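Local coordinates for transcription regulator PadR N-terminal domain-containing protein (Streptococcus mutans, PDB 3L7W) that probably binds DNA as a dimeric transcriptional regulator of the PadR family, through a winged helix-turn-helix domain, at residues Y3-A7 / L8-Y12; Y12-L15 / A16-K20. All blocks are in the same frame, centred on the assembly; numbering follows the deposited sequence.

Interaction 1. Residues Y3-A7 / L8-Y12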
loop_
_atom_site.group_PDB
_atom_site.type_symbol
_atom_site.label_atom_id
_atom_site.label_comp_id
_atom_site.label_asym_id
_atom_site.label_seq_id
_atom_site.Cartn_x
_atom_site.Cartn_y
_atom_site.Cartn_z
ATOM N N TYR A 3 -2.506 6.939 -3.256
ATOM C CA TYR A 3 -1.761 6.260 -2.218
ATOM C C TYR A 3 -0.327 6.067 -2.658
ATOM O O TYR A 3 -0.062 5.797 -3.829
ATOM C CB TYR A 3 -2.411 4.935 -1.904
ATOM C CG TYR A 3 -3.817 5.054 -1.355
ATOM C CD1 TYR A 3 -4.039 5.576 -0.088
ATOM C CD2 TYR A 3 -4.916 4.623 -2.091
ATOM C CE1 TYR A 3 -5.310 5.663 0.435
ATOM C CE2 TYR A 3 -6.205 4.718 -1.577
ATOM C CZ TYR A 3 -6.389 5.242 -0.308
ATOM O OH TYR A 3 -7.649 5.349 0.240
ATOM N N PRO A 4 0.610 6.217 -1.715
ATOM C CA PRO A 4 2.019 6.004 -2.035
ATOM C C PRO A 4 2.295 4.518 -2.197
ATOM O O PRO A 4 1.506 3.701 -1.735
ATOM C CB PRO A 4 2.756 6.508 -0.789
ATOM C CG PRO A 4 1.702 6.732 0.268
ATOM C CD PRO A 4 0.374 6.309 -0.270
ATOM N N VAL A 5 3.413 4.193 -2.839
ATOM C CA VAL A 5 3.856 2.823 -2.987
ATOM C C VAL A 5 5.159 2.659 -2.202
ATOM O O VAL A 5 6.163 3.273 -2.522
ATOM C CB VAL A 5 4.134 2.514 -4.460
ATOM C CG1 VAL A 5 4.755 1.104 -4.621
ATOM C CG2 VAL A 5 2.875 2.693 -5.285
ATOM N N SER A 6 5.147 1.815 -1.184
ATOM C CA SER A 6 6.329 1.635 -0.361
ATOM C C SER A 6 7.437 0.960 -1.161
ATOM O O SER A 6 7.173 0.315 -2.172
ATOM C CB SER A 6 5.987 0.798 0.869
ATOM O OG SER A 6 5.660 -0.533 0.500
ATOM N N ALA A 7 8.677 1.125 -0.704
ATOM C CA ALA A 7 9.817 0.512 -1.357
ATOM C C ALA A 7 9.579 -0.984 -1.468
ATOM O O ALA A 7 9.862 -1.581 -2.503
ATOM C CB ALA A 7 11.108 0.806 -0.588
ATOM N N LEU A 8 9.030 -1.580 -0.410
ATOM C CA LEU A 8 8.765 -3.019 -0.404
ATOM C C LEU A 8 7.812 -3.396 -1.518
ATOM O O LEU A 8 7.982 -4.424 -2.171
ATOM C CB LEU A 8 8.206 -3.480 0.940
ATOM C CG LEU A 8 9.221 -3.387 2.085
ATOM C CD1 LEU A 8 8.609 -3.812 3.409
ATOM C CD2 LEU A 8 10.434 -4.240 1.758
ATOM N N LEU A 9 6.814 -2.552 -1.745
ATOM C CA LEU A 9 5.836 -2.810 -2.795
ATOM C C LEU A 9 6.500 -2.632 -4.161
ATOM O O LEU A 9 6.189 -3.346 -5.104
ATOM C CB LEU A 9 4.643 -1.869 -2.652
ATOM C CG LEU A 9 3.268 -2.514 -2.620
ATOM C CD1 LEU A 9 2.167 -1.440 -2.647
ATOM C CD2 LEU A 9 3.108 -3.490 -3.765
ATOM N N ILE A 10 7.419 -1.669 -4.256
ATOM C CA ILE A 10 8.189 -1.458 -5.483
ATOM C C ILE A 10 8.949 -2.728 -5.845
ATOM O O ILE A 10 9.035 -3.106 -7.016
ATOM C CB ILE A 10 9.211 -0.328 -5.310
ATOM C CG1 ILE A 10 8.500 0.998 -4.987
ATOM C CG2 ILE A 10 10.102 -0.191 -6.559
ATOM C CD1 ILE A 10 8.013 1.724 -6.191
ATOM N N GLU A 11 9.512 -3.377 -4.830
ATOM C CA GLU A 11 10.260 -4.612 -5.032
ATOM C C GLU A 11 9.323 -5.646 -5.611
ATOM O O GLU A 11 9.622 -6.270 -6.620
ATOM C CB GLU A 11 10.864 -5.110 -3.716
ATOM C CG GLU A 11 12.057 -4.282 -3.263
ATOM C CD GLU A 11 12.577 -4.674 -1.897
ATOM O OE1 GLU A 11 12.122 -5.692 -1.352
ATOM O OE2 GLU A 11 13.441 -3.962 -1.365
ATOM N N TYR A 12 8.176 -5.808 -4.963
ATOM C CA TYR A 12 7.125 -6.665 -5.479
ATOM C C TYR A 12 6.897 -6.356 -6.951
ATOM O O TYR A 12 6.963 -7.238 -7.797
ATOM C CB TYR A 12 5.844 -6.469 -4.664
ATOM C CG TYR A 12 4.660 -7.273 -5.127
ATOM C CD1 TYR A 12 4.799 -8.595 -5.505
ATOM C CD2 TYR A 12 3.392 -6.709 -5.164
ATOM C CE1 TYR A 12 3.719 -9.326 -5.922
ATOM C CE2 TYR A 12 2.305 -7.426 -5.578
ATOM C CZ TYR A 12 2.471 -8.737 -5.956
ATOM O OH TYR A 12 1.391 -9.464 -6.363
#
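An N-cap opens the first helix of the PadR-like winged-helix domain, where Ser6 joins the extended N-terminal segment to helix 7-20. Ser6 OG accepts the backbone N-H of Leu9 at 3.2 Å, with an N-H...O angle of 150°. The hydroxyl reaches this donor because chi1 of 67° sets OG between the backbone N and the carbonyl carbon, facing the first turn; OG also lies against the CB of Leu9. The carbonyl of the same serine serves the helix as well: Ser6 O takes Ile10 N at 2.9 Å, and Ala7 O receives Glu11 N at 3.0 Å. Ser6 therefore binds the first turn through both side chain and backbone.

Just before the cap, Val5 lays one methyl, CG1, against the first turn. Anti to the backbone N (chi1 174°), CG1 reaches Leu9 and Ile10, and the Val5 side chain crosses each of theirs at about a right angle. Ile10 extends this apolar patch to Leu43 and Ile46 of helix 40-52, while Glu11 points its carboxylate at Lys49 of that helix in a salt bridge. The Tyr91 hydroxyl of the second subunit hydrogen-bonds to Pro4 O, and the same tyrosine packs on Leu9, so the capped end borders the dimer interface. Val5 CG1 rests 3.6 Å from Leu9 CB and 3.7 Å from Ile10 CD1.

Interaction 2. Residues Y12-L15 / A16-K20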
loop_
_atom_site.group_PDB
_atom_site.type_symbol
_atom_site.label_atom_id
_atom_site.label_comp_id
_atom_site.label_asym_id
_atom_site.label_seq_id
_atom_site.Cartn_x
_atom_site.Cartn_y
_atom_site.Cartn_z
ATOM N N TYR A 12 8.176 -5.808 -4.963
ATOM C CA TYR A 12 7.125 -6.665 -5.479
ATOM C C TYR A 12 6.897 -6.356 -6.951
ATOM O O TYR A 12 6.963 -7.238 -7.797
ATOM C CB TYR A 12 5.844 -6.469 -4.664
ATOM C CG TYR A 12 4.660 -7.273 -5.127
ATOM C CD1 TYR A 12 4.799 -8.595 -5.505
ATOM C CD2 TYR A 12 3.392 -6.709 -5.164
ATOM C CE1 TYR A 12 3.719 -9.326 -5.922
ATOM C CE2 TYR A 12 2.305 -7.426 -5.578
ATOM C CZ TYR A 12 2.471 -8.737 -5.956
ATOM O OH TYR A 12 1.391 -9.464 -6.363
ATOM N N LEU A 13 6.665 -5.093 -7.270
ATOM C CA LEU A 13 6.385 -4.724 -8.657
ATOM C C LEU A 13 7.542 -5.096 -9.575
ATOM O O LEU A 13 7.341 -5.644 -10.644
ATOM C CB LEU A 13 6.072 -3.229 -8.769
ATOM C CG LEU A 13 4.727 -2.858 -8.109
ATOM C CD1 LEU A 13 4.590 -1.363 -8.011
ATOM C CD2 LEU A 13 3.566 -3.434 -8.889
ATOM N N ILE A 14 8.759 -4.773 -9.161
ATOM C CA ILE A 14 9.915 -5.060 -9.991
ATOM C C ILE A 14 9.991 -6.550 -10.275
ATOM O O ILE A 14 10.048 -6.968 -11.426
ATOM C CB ILE A 14 11.215 -4.641 -9.309
ATOM C CG1 ILE A 14 11.324 -3.112 -9.284
ATOM C CG2 ILE A 14 12.390 -5.249 -10.041
ATOM C CD1 ILE A 14 12.382 -2.600 -8.354
ATOM N N LEU A 15 9.991 -7.351 -9.219
ATOM C CA LEU A 15 10.060 -8.793 -9.399
ATOM C C LEU A 15 8.907 -9.278 -10.259
ATOM O O LEU A 15 9.088 -10.131 -11.123
ATOM C CB LEU A 15 10.047 -9.493 -8.049
ATOM C CG LEU A 15 11.401 -9.938 -7.496
ATOM C CD1 LEU A 15 12.538 -9.073 -8.000
ATOM C CD2 LEU A 15 11.376 -10.015 -5.980
ATOM N N ALA A 16 7.717 -8.722 -10.038
ATOM C CA ALA A 16 6.555 -9.174 -10.783
ATOM C C ALA A 16 6.754 -8.850 -12.246
ATOM O O ALA A 16 6.471 -9.679 -13.113
ATOM C CB ALA A 16 5.268 -8.540 -10.261
ATOM N N ILE A 17 7.250 -7.645 -12.512
ATOM C CA ILE A 17 7.440 -7.187 -13.884
ATOM C C ILE A 17 8.497 -8.047 -14.561
ATOM O O ILE A 17 8.312 -8.529 -15.676
ATOM C CB ILE A 17 7.884 -5.728 -13.918
ATOM C CG1 ILE A 17 6.735 -4.816 -13.463
ATOM C CG2 ILE A 17 8.317 -5.339 -15.308
ATOM C CD1 ILE A 17 7.152 -3.396 -13.253
ATOM N N VAL A 18 9.601 -8.254 -13.857
ATOM C CA VAL A 18 10.703 -9.004 -14.401
ATOM C C VAL A 18 10.293 -10.450 -14.606
ATOM O O VAL A 18 10.843 -11.126 -15.464
ATOM C CB VAL A 18 11.933 -8.890 -13.505
ATOM C CG1 VAL A 18 13.083 -9.755 -14.053
ATOM C CG2 VAL A 18 12.353 -7.426 -13.428
ATOM N N SER A 19 9.308 -10.919 -13.846
ATOM C CA SER A 19 8.876 -12.306 -13.997
ATOM C C SER A 19 8.206 -12.529 -15.345
ATOM O O SER A 19 8.240 -13.635 -15.867
ATOM C CB SER A 19 7.924 -12.735 -12.883
ATOM O OG SER A 19 6.612 -12.299 -13.166
ATOM N N LYS A 20 7.587 -11.491 -15.904
ATOM C CA LYS A 20 6.916 -11.644 -17.193
ATOM C C LYS A 20 7.980 -11.923 -18.228
ATOM O O LYS A 20 7.961 -12.960 -18.901
ATOM C CB LYS A 20 6.124 -10.399 -17.572
ATOM C CG LYS A 20 5.146 -10.626 -18.727
ATOM C CD LYS A 20 4.457 -9.327 -19.141
ATOM C CE LYS A 20 3.618 -9.504 -20.404
ATOM N NZ LYS A 20 3.424 -8.209 -21.137
#
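Two successive turns of helix 7-20, the first helix of the winged-helix domain, meet between Tyr12-Leu15 and Ala16-Lys20 through an unbroken run of i to i+4 backbone hydrogen bonds. Ala16 N binds Tyr12 O, Ile17 N binds Leu13 O and Val18 N binds Ile14 O, all at 2.7 to 2.8 Å. The Val18 bond is nearly straight, 168° at the hydrogen. Ser19 N to Leu15 O, at 2.8 Å, is just as short but bent to 132°, and the same N-H makes a weak second bond to Ala16 O.

A side-chain bond joins this last turn: Ser19 OG donates to Ala16 O at 2.6 Å. With chi1 of 82° the hydroxyl folds back along the helix, so that Ala16 O receives both the backbone and the side chain of one serine.

Apolar contact between side chains is lighter. Ile14 and Val18 lie side by side and point the same way, their CG2 methyls 4.0 Å apart. Ile17 instead packs its side chain against a backbone oxygen, with CG1 3.0 Å from Leu13 O and CD1 a little farther from it.

The outward surfaces are shared among several elements. Ile14 packs on helices 25-32 and 40-52, Leu15 and Val18 on Leu73 of strand 66-73, and Tyr12 on Trp88 of helix 75-100, while Ala16 and Ile17 meet Val99 and Ile98 of the second subunit.

How the interactions relate
From the N terminus, the chain runs through the extended residues 3-6 into helix 7-20, where interaction 1 closes the first turn. Interaction 2 follows on the same helix, so the two neither nest nor cross: they are consecutive, share Tyr12 and have centres about 12 Å apart. Val5 CG1 also packs on Leu13 CD1 at 4.2 Å, linking the N-terminal segment directly to the second contact. Together they cover consecutive turns of the helix. Helix 40-52 packs against both, as does helix 75-100, with Tyr12 among the residues it touches, and interaction 2 also packs on helix 25-32 and strand 66-73. Both also touch the second subunit.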